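PDB 4F06: extracellular ligand-binding receptor from Rhodopseudomonas palustris, which binds p-hydroxybenzoic acid and probably hands such lignin-derived benzoates to an ABC transporter as its solute-binding component. Local coordinates for residues Tyr80-Pro83 with Asn84-Val88; Tyr18-Phe21 with Gly22-Tyr25; Ser328-Pro331 with Glu332-His335; Thr106-Ile109 with Thr110-Pro114; Pro364-Gly367 with Leu368-Gln371. One frame throughout, in Å; residues are numbered along the deposited sequence.

Contact 1: Tyr80-Pro83 with Asn84-Val88. With PHB (p-hydroxybenzoic acid), chain B.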
loop_
_atom_site.group_PDB
_atom_site.type_symbol
_atom_site.label_atom_id
_atom_site.label_comp_id
_atom_site.label_asym_id
_atom_site.label_seq_id
_atom_site.Cartn_x
_atom_site.Cartn_y
_atom_site.Cartn_z
ATOM N N TYR A 80 -3.764 -6.873 -4.404
ATOM C CA TYR A 80 -2.592 -6.703 -3.564
ATOM C C TYR A 80 -1.300 -6.536 -4.411
ATOM O O TYR A 80 -0.501 -5.616 -4.168
ATOM C CB TYR A 80 -2.447 -7.900 -2.620
ATOM C CG TYR A 80 -1.446 -7.672 -1.515
ATOM C CD1 TYR A 80 -1.651 -6.650 -0.579
ATOM C CD2 TYR A 80 -0.288 -8.463 -1.412
ATOM C CE1 TYR A 80 -0.714 -6.412 0.430
ATOM C CE2 TYR A 80 0.641 -8.269 -0.379
ATOM C CZ TYR A 80 0.425 -7.234 0.524
ATOM O OH TYR A 80 1.316 -6.935 1.542
ATOM N N PHE A 81 -1.094 -7.444 -5.382
ATOM C CA PHE A 81 0.155 -7.465 -6.128
ATOM C C PHE A 81 0.070 -6.728 -7.465
ATOM O O PHE A 81 -0.881 -6.933 -8.240
ATOM C CB PHE A 81 0.587 -8.921 -6.380
ATOM C CG PHE A 81 1.004 -9.672 -5.115
ATOM C CD1 PHE A 81 2.197 -9.325 -4.491
ATOM C CD2 PHE A 81 0.231 -10.700 -4.599
ATOM C CE1 PHE A 81 2.618 -9.997 -3.355
ATOM C CE2 PHE A 81 0.661 -11.379 -3.458
ATOM C CZ PHE A 81 1.867 -11.039 -2.838
ATOM N N THR A 82 1.132 -6.010 -7.744
ATOM C CA THR A 82 1.233 -5.319 -9.044
ATOM C C THR A 82 0.934 -6.202 -10.266
ATOM O O THR A 82 0.144 -5.807 -11.098
ATOM C CB THR A 82 2.602 -4.625 -9.164
ATOM O OG1 THR A 82 2.612 -3.435 -8.389
ATOM C CG2 THR A 82 2.943 -4.249 -10.606
ATOM N N PRO A 83 1.582 -7.376 -10.415
ATOM C CA PRO A 83 1.335 -8.182 -11.622
ATOM C C PRO A 83 -0.109 -8.598 -11.770
ATOM O O PRO A 83 -0.592 -8.816 -12.874
ATOM C CB PRO A 83 2.303 -9.390 -11.477
ATOM C CG PRO A 83 2.720 -9.370 -10.014
ATOM C CD PRO A 83 2.738 -7.903 -9.660
ATOM N N ASN A 84 -0.808 -8.757 -10.664
ATOM C CA ASN A 84 -2.227 -9.101 -10.722
ATOM C C ASN A 84 -3.072 -7.936 -11.171
ATOM O O ASN A 84 -3.942 -8.084 -12.046
ATOM C CB ASN A 84 -2.678 -9.667 -9.372
ATOM C CG ASN A 84 -1.973 -10.972 -9.042
ATOM O OD1 ASN A 84 -1.525 -11.725 -9.954
ATOM N ND2 ASN A 84 -1.924 -11.310 -7.747
ATOM N N ALA A 85 -2.781 -6.736 -10.654
ATOM C CA ALA A 85 -3.467 -5.537 -11.142
ATOM C C ALA A 85 -3.178 -5.302 -12.633
ATOM O O ALA A 85 -4.084 -4.926 -13.398
ATOM C CB ALA A 85 -3.030 -4.318 -10.368
HETATM N N MSE A 86 -1.941 -5.538 -13.062
HETATM C CA MSE A 86 -1.629 -5.381 -14.481
HETATM C C MSE A 86 -2.396 -6.314 -15.386
HETATM O O MSE A 86 -2.713 -5.943 -16.520
HETATM C CB MSE A 86 -0.125 -5.573 -14.704
HETATM C CG MSE A 86 0.800 -4.550 -14.045
HETATM SE SE MSE A 86 0.648 -2.830 -14.845
HETATM C CE MSE A 86 2.272 -2.056 -14.031
ATOM N N ALA A 87 -2.688 -7.516 -14.909
ATOM C CA ALA A 87 -3.435 -8.490 -15.703
ATOM C C ALA A 87 -4.892 -8.078 -15.877
ATOM O O ALA A 87 -5.492 -8.350 -16.916
ATOM C CB ALA A 87 -3.337 -9.864 -15.034
ATOM N N VAL A 88 -5.456 -7.420 -14.873
ATOM C CA VAL A 88 -6.880 -7.056 -14.899
ATOM C C VAL A 88 -7.095 -5.733 -15.662
ATOM O O VAL A 88 -8.094 -5.575 -16.359
ATOM C CB VAL A 88 -7.431 -6.961 -13.455
ATOM C CG1 VAL A 88 -8.861 -6.457 -13.467
ATOM C CG2 VAL A 88 -7.348 -8.332 -12.809
HETATM C "C1'" PHB B . 2.742 -4.572 -5.072
HETATM O "O1'" PHB B . 2.531 -3.555 -5.748
HETATM O "O2'" PHB B . 2.897 -5.728 -5.596
HETATM C C1 PHB B . 2.875 -4.411 -3.591
HETATM C C2 PHB B . 3.277 -3.177 -3.045
HETATM C C3 PHB B . 3.450 -3.041 -1.688
HETATM C C4 PHB B . 3.268 -4.119 -0.849
HETATM C C5 PHB B . 2.882 -5.339 -1.365
HETATM C C6 PHB B . 2.696 -5.507 -2.732
HETATM O O4 PHB B . 3.473 -4.048 0.481
#
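F81 and N84 lie side by side and point the same way, with ring and amide planes 85° apart. N84 ND2 comes to the edge of the ring and lies 3.7 Å from F81 CB. The amide is held elsewhere, chiefly by E52. Y80 meets F81 differently: Y80 CD2 sits 3.6 Å above the centre of the F81 ring. The Y80 ring gets there because its CG is anti to the backbone N (chi1 -167°). One face of that ring takes the ligand, with PHB C6 4.2 Å above the plane and toward the rim, and Y80 CZ 3.6 Å from PHB C5. Y80 OH is hydrogen-bonded to A204 O. An alanine in place of Y80 would probably leave A204 O without that bond and open a gap beside the PHB ring. T82 grips the ligand carboxylate twice. T82 N donates to PHB O2' at 2.8 Å, and T82 OG1 to PHB O1' at 2.6 Å. T82 CG2, the other branch, lies alongside the selenomethionine M86, 4.1 Å from its CG. F81 is the N-cap, and its O accepts from A85 N at 3.1 Å. This is the ligand cleft of a periplasmic binding protein, with an anion held at the N terminus of helix 82-88.

Contact 2: Tyr18-Phe21 with Gly22-Tyr25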
loop_
_atom_site.group_PDB
_atom_site.type_symbol
_atom_site.label_atom_id
_atom_site.label_comp_id
_atom_site.label_asym_id
_atom_site.label_seq_id
_atom_site.Cartn_x
_atom_site.Cartn_y
_atom_site.Cartn_z
ATOM N N TYR A 18 -0.231 -14.276 2.639
ATOM C CA TYR A 18 -0.595 -12.848 2.671
ATOM C C TYR A 18 -2.048 -12.652 3.096
ATOM O O TYR A 18 -2.607 -11.553 2.895
ATOM C CB TYR A 18 -0.357 -12.240 1.262
ATOM C CG TYR A 18 1.101 -12.330 0.865
ATOM C CD1 TYR A 18 2.017 -11.323 1.218
ATOM C CD2 TYR A 18 1.578 -13.413 0.095
ATOM C CE1 TYR A 18 3.367 -11.408 0.842
ATOM C CE2 TYR A 18 2.908 -13.522 -0.268
ATOM C CZ TYR A 18 3.805 -12.512 0.104
ATOM O OH TYR A 18 5.144 -12.535 -0.240
ATOM N N ALA A 19 -2.651 -13.644 3.753
ATOM C CA ALA A 19 -4.075 -13.610 4.085
ATOM C C ALA A 19 -4.463 -12.395 4.902
ATOM O O ALA A 19 -5.577 -11.888 4.747
ATOM C CB ALA A 19 -4.462 -14.861 4.851
ATOM N N LEU A 20 -3.589 -11.911 5.783
ATOM C CA LEU A 20 -4.010 -10.778 6.600
ATOM C C LEU A 20 -4.322 -9.564 5.767
ATOM O O LEU A 20 -5.181 -8.764 6.100
ATOM C CB LEU A 20 -2.909 -10.442 7.626
ATOM C CG LEU A 20 -3.340 -9.406 8.701
ATOM C CD1 LEU A 20 -4.667 -9.769 9.411
ATOM C CD2 LEU A 20 -2.254 -9.371 9.757
ATOM N N PHE A 21 -3.602 -9.391 4.652
ATOM C CA PHE A 21 -3.786 -8.194 3.824
ATOM C C PHE A 21 -5.114 -8.185 3.093
ATOM O O PHE A 21 -5.712 -7.094 2.902
ATOM C CB PHE A 21 -2.602 -7.987 2.893
ATOM C CG PHE A 21 -1.350 -7.830 3.693
ATOM C CD1 PHE A 21 -1.089 -6.610 4.331
ATOM C CD2 PHE A 21 -0.490 -8.927 3.919
ATOM C CE1 PHE A 21 0.025 -6.491 5.163
ATOM C CE2 PHE A 21 0.626 -8.787 4.763
ATOM C CZ PHE A 21 0.867 -7.570 5.382
ATOM N N GLY A 22 -5.595 -9.345 2.648
ATOM C CA GLY A 22 -6.931 -9.414 2.043
ATOM C C GLY A 22 -8.025 -9.367 3.085
ATOM O O GLY A 22 -9.078 -8.719 2.868
ATOM N N LYS A 23 -7.807 -10.026 4.227
ATOM C CA LYS A 23 -8.749 -9.890 5.340
ATOM C C LYS A 23 -8.925 -8.403 5.691
ATOM O O LYS A 23 -10.036 -7.971 6.002
ATOM C CB LYS A 23 -8.251 -10.644 6.575
ATOM C CG LYS A 23 -9.181 -10.621 7.783
ATOM C CD LYS A 23 -8.573 -11.387 8.978
ATOM C CE LYS A 23 -9.460 -11.436 10.205
ATOM N NZ LYS A 23 -8.803 -12.298 11.222
ATOM N N ASN A 24 -7.839 -7.634 5.641
ATOM C CA ASN A 24 -7.936 -6.195 5.910
ATOM C C ASN A 24 -8.775 -5.426 4.898
ATOM O O ASN A 24 -9.366 -4.431 5.254
ATOM C CB ASN A 24 -6.556 -5.565 6.031
ATOM C CG ASN A 24 -6.061 -5.464 7.465
ATOM O OD1 ASN A 24 -6.230 -4.428 8.125
ATOM N ND2 ASN A 24 -5.518 -6.549 7.996
ATOM N N TYR A 25 -8.841 -5.883 3.631
ATOM C CA TYR A 25 -9.799 -5.216 2.702
ATOM C C TYR A 25 -11.227 -5.402 3.251
ATOM O O TYR A 25 -12.003 -4.436 3.299
ATOM C CB TYR A 25 -9.782 -5.851 1.309
ATOM C CG TYR A 25 -8.562 -5.593 0.468
ATOM C CD1 TYR A 25 -7.707 -4.503 0.656
ATOM C CD2 TYR A 25 -8.295 -6.489 -0.602
ATOM C CE1 TYR A 25 -6.638 -4.300 -0.213
ATOM C CE2 TYR A 25 -7.242 -6.267 -1.467
ATOM C CZ TYR A 25 -6.391 -5.208 -1.233
ATOM O OH TYR A 25 -5.321 -4.958 -2.093
#
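L20 and N24 meet in the first turn of helix 19-36, in the N-terminal part of the chain. N24 grips L20 O twice. N24 N and N24 ND2 each lie 2.9 Å from L20 O, and they reach it from opposite faces of the carbonyl plane. The side-chain bond is nearly straight at 170°, and L20 O lies in the plane of the N24 amide. An unusual chi1 of -95° swings the amide back to this carbonyl. N24 ND2 also bonds to E280 O, and N24 OD1 accepts from T282 N, so both ends of the buried amide are fixed. L20 CD1 crosses beside N24 ND2 at 3.6 Å. The K23 chain is fully extended and its CD passes L20 CD1 at 4.2 Å. Its NZ goes on to a salt bridge with E280. K23 N closes the regular helical bond to A19 O at 3.0 Å. F21 O lies 3.9 Å above one face of the Y25 ring, displaced toward the rim. The F21 ring meets that of Y80. The asparagine, bonding back to the carbonyl four residues earlier, belongs to the strand-loop-helix unit formed by strand 5-12 and helix 19-36 in the binding-protein fold.

Contact 3: Ser328-Pro331 with Glu332-His335. With SO4 (sulfate ion), chain G.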
loop_
_atom_site.group_PDB
_atom_site.type_symbol
_atom_site.label_atom_id
_atom_site.label_comp_id
_atom_site.label_asym_id
_atom_site.label_seq_id
_atom_site.Cartn_x
_atom_site.Cartn_y
_atom_site.Cartn_z
ATOM N N SER A 328 -6.570 13.528 -1.633
ATOM C CA SER A 328 -7.393 13.855 -2.790
ATOM C C SER A 328 -7.081 12.907 -3.919
ATOM O O SER A 328 -6.007 12.274 -3.899
ATOM C CB SER A 328 -7.149 15.316 -3.252
ATOM O OG SER A 328 -5.776 15.496 -3.579
ATOM N N ILE A 329 -7.961 12.802 -4.904
ATOM C CA ILE A 329 -7.617 12.031 -6.117
ATOM C C ILE A 329 -7.158 13.028 -7.186
ATOM O O ILE A 329 -7.934 13.899 -7.646
ATOM C CB ILE A 329 -8.843 11.248 -6.627
ATOM C CG1 ILE A 329 -9.298 10.197 -5.602
ATOM C CG2 ILE A 329 -8.461 10.594 -7.956
ATOM C CD1 ILE A 329 -8.202 9.203 -5.180
ATOM N N ASP A 330 -5.906 12.934 -7.579
ATOM C CA ASP A 330 -5.372 13.805 -8.618
ATOM C C ASP A 330 -6.055 13.490 -9.940
ATOM O O ASP A 330 -6.012 12.366 -10.366
ATOM C CB ASP A 330 -3.860 13.593 -8.713
ATOM C CG ASP A 330 -3.173 14.651 -9.573
ATOM O OD1 ASP A 330 -3.673 14.926 -10.651
ATOM O OD2 ASP A 330 -2.169 15.259 -9.181
ATOM N N PRO A 331 -6.697 14.488 -10.607
ATOM C CA PRO A 331 -7.388 14.134 -11.878
ATOM C C PRO A 331 -6.437 13.686 -12.974
ATOM O O PRO A 331 -6.848 12.949 -13.865
ATOM C CB PRO A 331 -8.050 15.471 -12.337
ATOM C CG PRO A 331 -8.168 16.259 -11.093
ATOM C CD PRO A 331 -6.965 15.883 -10.210
ATOM N N GLU A 332 -5.192 14.152 -12.952
ATOM C CA GLU A 332 -4.319 13.787 -14.025
ATOM C C GLU A 332 -3.946 12.299 -13.935
ATOM O O GLU A 332 -4.031 11.567 -14.930
ATOM C CB GLU A 332 -3.114 14.687 -14.005
ATOM C CG GLU A 332 -2.146 14.258 -15.038
ATOM C CD GLU A 332 -1.224 15.343 -15.422
ATOM O OE1 GLU A 332 -1.182 16.386 -14.742
ATOM O OE2 GLU A 332 -0.540 15.126 -16.421
ATOM N N THR A 333 -3.545 11.851 -12.746
ATOM C CA THR A 333 -3.043 10.475 -12.595
ATOM C C THR A 333 -4.065 9.473 -12.082
ATOM O O THR A 333 -3.840 8.279 -12.207
ATOM C CB THR A 333 -1.844 10.458 -11.646
ATOM O OG1 THR A 333 -2.283 10.957 -10.367
ATOM C CG2 THR A 333 -0.673 11.268 -12.179
ATOM N N ARG A 334 -5.150 9.941 -11.474
ATOM C CA ARG A 334 -6.148 9.086 -10.817
ATOM C C ARG A 334 -5.542 8.343 -9.619
ATOM O O ARG A 334 -6.071 7.327 -9.177
ATOM C CB ARG A 334 -6.867 8.138 -11.818
ATOM C CG ARG A 334 -7.872 8.908 -12.658
ATOM C CD ARG A 334 -8.301 8.076 -13.891
ATOM N NE ARG A 334 -7.240 8.013 -14.910
ATOM C CZ ARG A 334 -6.449 6.988 -15.171
ATOM N NH1 ARG A 334 -6.502 5.885 -14.463
ATOM N NH2 ARG A 334 -5.583 7.071 -16.174
ATOM N N HIS A 335 -4.479 8.912 -9.067
ATOM C CA HIS A 335 -3.836 8.377 -7.861
ATOM C C HIS A 335 -4.079 9.291 -6.658
ATOM O O HIS A 335 -4.154 10.532 -6.807
ATOM C CB HIS A 335 -2.321 8.230 -8.102
ATOM C CG HIS A 335 -1.658 7.637 -6.925
ATOM N ND1 HIS A 335 -1.877 6.335 -6.522
ATOM C CD2 HIS A 335 -0.893 8.234 -5.937
ATOM C CE1 HIS A 335 -1.260 6.134 -5.341
ATOM N NE2 HIS A 335 -0.646 7.275 -4.974
HETATM S S SO4 G . -7.079 9.761 -18.567
HETATM O O1 SO4 G . -7.897 8.548 -18.837
HETATM O O2 SO4 G . -6.908 10.597 -19.782
HETATM O O3 SO4 G . -7.717 10.586 -17.520
HETATM O O4 SO4 G . -5.680 9.330 -18.158
HETATM O O HOH W 1 -6.838 10.756 -15.787
#
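The D330 carboxylate is met almost end-on at OD1 by E332 N at 2.9 Å, and E332 CB sits beside the same oxygen. T333 OG1 comes in at an angle to the D330 side chain, 3.5 Å from its CB. The R334 guanidinium reaches out of the turn and has a sulfate at its edge: R334 NH2 donates in plane to SO4 O4 at 3.0 Å. R334 NE donates to water 1. R334 NH1 donates to I116 O and T110 O. Threonine OG1 is placed between its own backbone N and carbonyl carbon (chi1 60°). There T333 OG1 accepts from H335 N at 3.3 Å, which makes an ST turn. The backbone ties are D330 N to H335 O at 3.1 Å and R334 N to D330 O at 2.8 Å. I329 CG2 rests on R334 CA at 4.0 Å. Replacing D330 by an alanine would probably leave E332 N without its carboxylate mate and let the turn flex. The loop joins the antiparallel strands 327-329 and 336-348 as a hairpin. The imidazole of H335 is fixed by two partners, R118 NE at ND1 and Q125 OE1 at NE2. Since R118 NE can only donate, H335 ND1 probably accepts and NE2 carries the proton. The sulfate probably comes from the crystallisation liquor. R334 and K316 share it, and together they probably offer positive charge that the sulfate neutralises in the crystal.

Contact 4: Thr106-Ile109 with Thr110-Pro114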
loop_
_atom_site.group_PDB
_atom_site.type_symbol
_atom_site.label_atom_id
_atom_site.label_comp_id
_atom_site.label_asym_id
_atom_site.label_seq_id
_atom_site.Cartn_x
_atom_site.Cartn_y
_atom_site.Cartn_z
ATOM N N THR A 106 2.742 0.059 -8.046
ATOM C CA THR A 106 3.660 0.459 -9.148
ATOM C C THR A 106 3.004 1.665 -9.853
ATOM O O THR A 106 1.802 1.660 -10.182
ATOM C CB THR A 106 3.888 -0.734 -10.076
ATOM O OG1 THR A 106 4.592 -1.730 -9.313
ATOM C CG2 THR A 106 4.737 -0.375 -11.312
ATOM N N SER A 107 3.814 2.692 -10.128
ATOM C CA SER A 107 3.240 3.960 -10.635
ATOM C C SER A 107 2.440 3.759 -11.909
ATOM O O SER A 107 1.356 4.316 -12.039
ATOM C CB SER A 107 4.348 4.994 -10.894
ATOM O OG SER A 107 4.873 5.510 -9.691
ATOM N N SER A 108 2.961 2.993 -12.864
ATOM C CA SER A 108 2.338 2.909 -14.176
ATOM C C SER A 108 0.995 2.192 -14.191
ATOM O O SER A 108 0.330 2.215 -15.227
ATOM C CB SER A 108 3.268 2.241 -15.184
ATOM O OG SER A 108 3.504 0.901 -14.769
ATOM N N ILE A 109 0.566 1.553 -13.094
ATOM C CA ILE A 109 -0.715 0.832 -13.134
ATOM C C ILE A 109 -1.832 1.775 -13.585
ATOM O O ILE A 109 -2.700 1.379 -14.352
ATOM C CB ILE A 109 -1.016 0.213 -11.769
ATOM C CG1 ILE A 109 -0.025 -0.925 -11.463
ATOM C CG2 ILE A 109 -2.469 -0.286 -11.720
ATOM C CD1 ILE A 109 -0.134 -1.478 -10.049
ATOM N N THR A 110 -1.879 3.017 -13.084
ATOM C CA THR A 110 -2.995 3.918 -13.433
ATOM C C THR A 110 -2.988 4.283 -14.922
ATOM O O THR A 110 -4.035 4.659 -15.432
ATOM C CB THR A 110 -2.991 5.189 -12.557
ATOM O OG1 THR A 110 -1.691 5.796 -12.662
ATOM C CG2 THR A 110 -3.305 4.896 -11.102
ATOM N N GLU A 111 -1.840 4.160 -15.578
ATOM C CA GLU A 111 -1.754 4.480 -17.001
ATOM C C GLU A 111 -2.316 3.368 -17.875
ATOM O O GLU A 111 -2.432 3.554 -19.088
ATOM C CB GLU A 111 -0.290 4.760 -17.425
ATOM C CG GLU A 111 0.305 5.969 -16.699
ATOM C CD GLU A 111 1.770 6.101 -17.088
ATOM O OE1 GLU A 111 2.585 5.165 -16.782
ATOM O OE2 GLU A 111 2.116 7.128 -17.680
ATOM N N LYS A 112 -2.670 2.222 -17.292
ATOM C CA LYS A 112 -3.066 1.070 -18.114
ATOM C C LYS A 112 -4.580 1.019 -18.401
ATOM O O LYS A 112 -5.033 0.155 -19.158
ATOM C CB LYS A 112 -2.676 -0.255 -17.404
ATOM C CG LYS A 112 -1.199 -0.342 -17.074
ATOM C CD LYS A 112 -0.311 -0.223 -18.294
ATOM C CE LYS A 112 1.139 -0.376 -17.868
ATOM N NZ LYS A 112 2.070 -0.312 -19.017
ATOM N N SER A 113 -5.351 1.942 -17.827
ATOM C CA SER A 113 -6.767 2.016 -18.153
ATOM C C SER A 113 -7.264 3.371 -17.732
ATOM O O SER A 113 -6.881 3.829 -16.663
ATOM C CB SER A 113 -7.568 0.988 -17.343
ATOM O OG SER A 113 -8.959 1.106 -17.603
ATOM N N PRO A 114 -8.217 3.975 -18.455
ATOM C CA PRO A 114 -8.828 5.220 -17.991
ATOM C C PRO A 114 -9.727 5.004 -16.765
ATOM O O PRO A 114 -10.081 5.964 -16.096
ATOM C CB PRO A 114 -9.698 5.679 -19.182
ATOM C CG PRO A 114 -10.016 4.392 -19.911
ATOM C CD PRO A 114 -8.720 3.578 -19.791
HETATM O O HOH W 2 -0.405 6.629 -10.244
#
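S108 sets its OG between its backbone N and carbonyl carbon (chi1 63°), and K112 bends back at chi2 (-59°) to run past S108 O. K112 CG lies 3.5 Å from S108 O, and K112 CE comes to 4.1 Å from S108 OG. In E111, chi1 (-62°) sets CG beside the backbone N, and the extended chain then carries E111 OE1 alongside S108 CB, 3.4 Å away. These are van der Waals contacts, not hydrogen bonds. The backbone does the hydrogen bonding. E111 N donates to S108 O at 2.9 Å, and K112 N donates to I109 O at 3.1 Å. Each bond spans three residues, as in a 3-10 helix, and each donor stands well above the carbonyl plane of its acceptor. The K112 bond is the straighter of the two. T110 OG1 turns back toward the preceding turn. Water 2 lies 2.9 Å from T110 OG1 and makes a weak bond to S107 O, so it bridges the two residues. T106 and S107 both offer their carbonyls to R118. The 3-10 turn thus lies in the connection from strand 99-101 to strand 116-118. I109 packs on T82 and M86 of helix 82-88, and strand 116-118 meets T110 through I116 and R118.

Contact 5: Pro364-Gly367 with Leu368-Gln371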
loop_
_atom_site.group_PDB
_atom_site.type_symbol
_atom_site.label_atom_id
_atom_site.label_comp_id
_atom_site.label_asym_id
_atom_site.label_seq_id
_atom_site.Cartn_x
_atom_site.Cartn_y
_atom_site.Cartn_z
ATOM N N PRO A 364 2.350 13.780 -4.439
ATOM C CA PRO A 364 1.719 13.124 -5.583
ATOM C C PRO A 364 2.446 11.802 -5.916
ATOM O O PRO A 364 3.363 11.382 -5.188
ATOM C CB PRO A 364 1.970 14.148 -6.691
ATOM C CG PRO A 364 3.374 14.638 -6.389
ATOM C CD PRO A 364 3.369 14.776 -4.847
ATOM N N ASP A 365 1.990 11.122 -6.969
ATOM C CA ASP A 365 2.781 10.004 -7.479
ATOM C C ASP A 365 4.008 10.551 -8.193
ATOM O O ASP A 365 3.955 10.845 -9.397
ATOM C CB ASP A 365 1.939 9.103 -8.394
ATOM C CG ASP A 365 2.756 7.982 -8.962
ATOM O OD1 ASP A 365 3.904 7.739 -8.495
ATOM O OD2 ASP A 365 2.265 7.306 -9.884
ATOM N N TRP A 366 5.134 10.669 -7.504
ATOM C CA TRP A 366 6.322 11.184 -8.131
ATOM C C TRP A 366 6.810 10.363 -9.312
ATOM O O TRP A 366 7.611 10.866 -10.089
ATOM C CB TRP A 366 7.461 11.298 -7.117
ATOM C CG TRP A 366 7.226 12.274 -6.010
ATOM C CD1 TRP A 366 7.079 12.017 -4.653
ATOM C CD2 TRP A 366 7.163 13.700 -6.169
ATOM N NE1 TRP A 366 6.929 13.208 -3.951
ATOM C CE2 TRP A 366 6.935 14.256 -4.824
ATOM C CE3 TRP A 366 7.209 14.551 -7.263
ATOM C CZ2 TRP A 366 6.790 15.638 -4.614
ATOM C CZ3 TRP A 366 7.085 15.938 -7.040
ATOM C CH2 TRP A 366 6.859 16.457 -5.745
ATOM N N GLY A 367 6.372 9.093 -9.459
ATOM C CA GLY A 367 6.768 8.308 -10.626
ATOM C C GLY A 367 6.184 8.818 -11.930
ATOM O O GLY A 367 6.728 8.550 -13.004
ATOM N N LEU A 368 5.073 9.551 -11.866
ATOM C CA LEU A 368 4.379 10.075 -13.064
ATOM C C LEU A 368 4.393 11.595 -13.112
ATOM O O LEU A 368 4.188 12.178 -14.181
ATOM C CB LEU A 368 2.929 9.614 -13.087
ATOM C CG LEU A 368 2.742 8.107 -13.150
ATOM C CD1 LEU A 368 1.243 7.823 -13.212
ATOM C CD2 LEU A 368 3.523 7.466 -14.294
ATOM N N ALA A 369 4.599 12.256 -11.983
ATOM C CA ALA A 369 4.370 13.720 -11.918
ATOM C C ALA A 369 5.347 14.533 -12.805
ATOM O O ALA A 369 5.008 15.653 -13.212
ATOM C CB ALA A 369 4.417 14.212 -10.475
ATOM N N LYS A 370 6.524 13.997 -13.135
ATOM C CA LYS A 370 7.487 14.754 -13.940
ATOM C C LYS A 370 7.536 14.292 -15.385
ATOM O O LYS A 370 8.360 14.752 -16.159
ATOM C CB LYS A 370 8.883 14.732 -13.311
ATOM C CG LYS A 370 8.925 15.502 -12.009
ATOM C CD LYS A 370 10.349 15.621 -11.522
ATOM C CE LYS A 370 10.382 16.052 -10.068
ATOM N NZ LYS A 370 11.781 16.299 -9.614
ATOM N N GLN A 371 6.631 13.389 -15.760
ATOM C CA GLN A 371 6.507 12.986 -17.173
ATOM C C GLN A 371 5.914 14.139 -17.958
ATOM O O GLN A 371 4.874 14.651 -17.554
ATOM C CB GLN A 371 5.602 11.759 -17.261
ATOM C CG GLN A 371 6.323 10.530 -16.746
ATOM C CD GLN A 371 5.545 9.268 -17.013
ATOM O OE1 GLN A 371 4.421 9.304 -17.522
ATOM N NE2 GLN A 371 6.139 8.134 -16.658
HETATM O O HOH W 3 7.622 11.513 -12.914
#
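L368 starts beside G367 and leads to D365. L368 CB lies 3.5 Å from G367 C. With CG anti to the carbonyl carbon (chi1 -61°), the chain runs across the D365 side chain. L368 CG is 3.4 Å from D365 OD2, and L368 CD1 stays near the same oxygen at 3.5 Å. Both are van der Waals contacts. The other branch goes back along the main chain, where L368 CD2 is 3.6 Å from G367 O. D365 itself is the N-cap of the short, weakly bonded helix at about 366-369, near the C terminus. D365 OD1 accepts from G367 N at 3.0 Å, and this donor comes from above the carboxylate plane. S107 and T122 hold the same oxygen through their hydroxyls. D365 O accepts from two backbone donors, L368 N and A369 N. The A369 bond lies in the carbonyl plane, while L368 N stands above it. P364, W366 and A369 meet through apolar atoms. P364 CG sits 3.7 Å above the centre of the W366 ring. A369 CB touches both, at 4.2 Å from P364 CG and 4.3 Å from W366 CE3. Water 3 donates to W366 O and accepts from K370 N.

Overall arrangement
From the N terminus the order is contact 2, contact 1, contact 4, contact 3 and contact 5. Each is a local turn within one continuous segment, so they stand in series: none closes a long loop, and none nests or crosses. Contact 2 starts helix 19-36 and touches contact 1, where Y80 and F81 meet F21 and Y18. Contact 1 starts helix 82-88 and reaches contact 4 through T82 with T106 and M86 with I109. Contact 4 then meets contact 3 through R334 and T110, and contact 5 through S107 and D365. Contacts 3 and 5 also touch, at H335 and D365. Contacts 3, 4 and 5 thus cluster, joining the hairpin loop and C-terminal helix to the 99-101 to 116-118 connection.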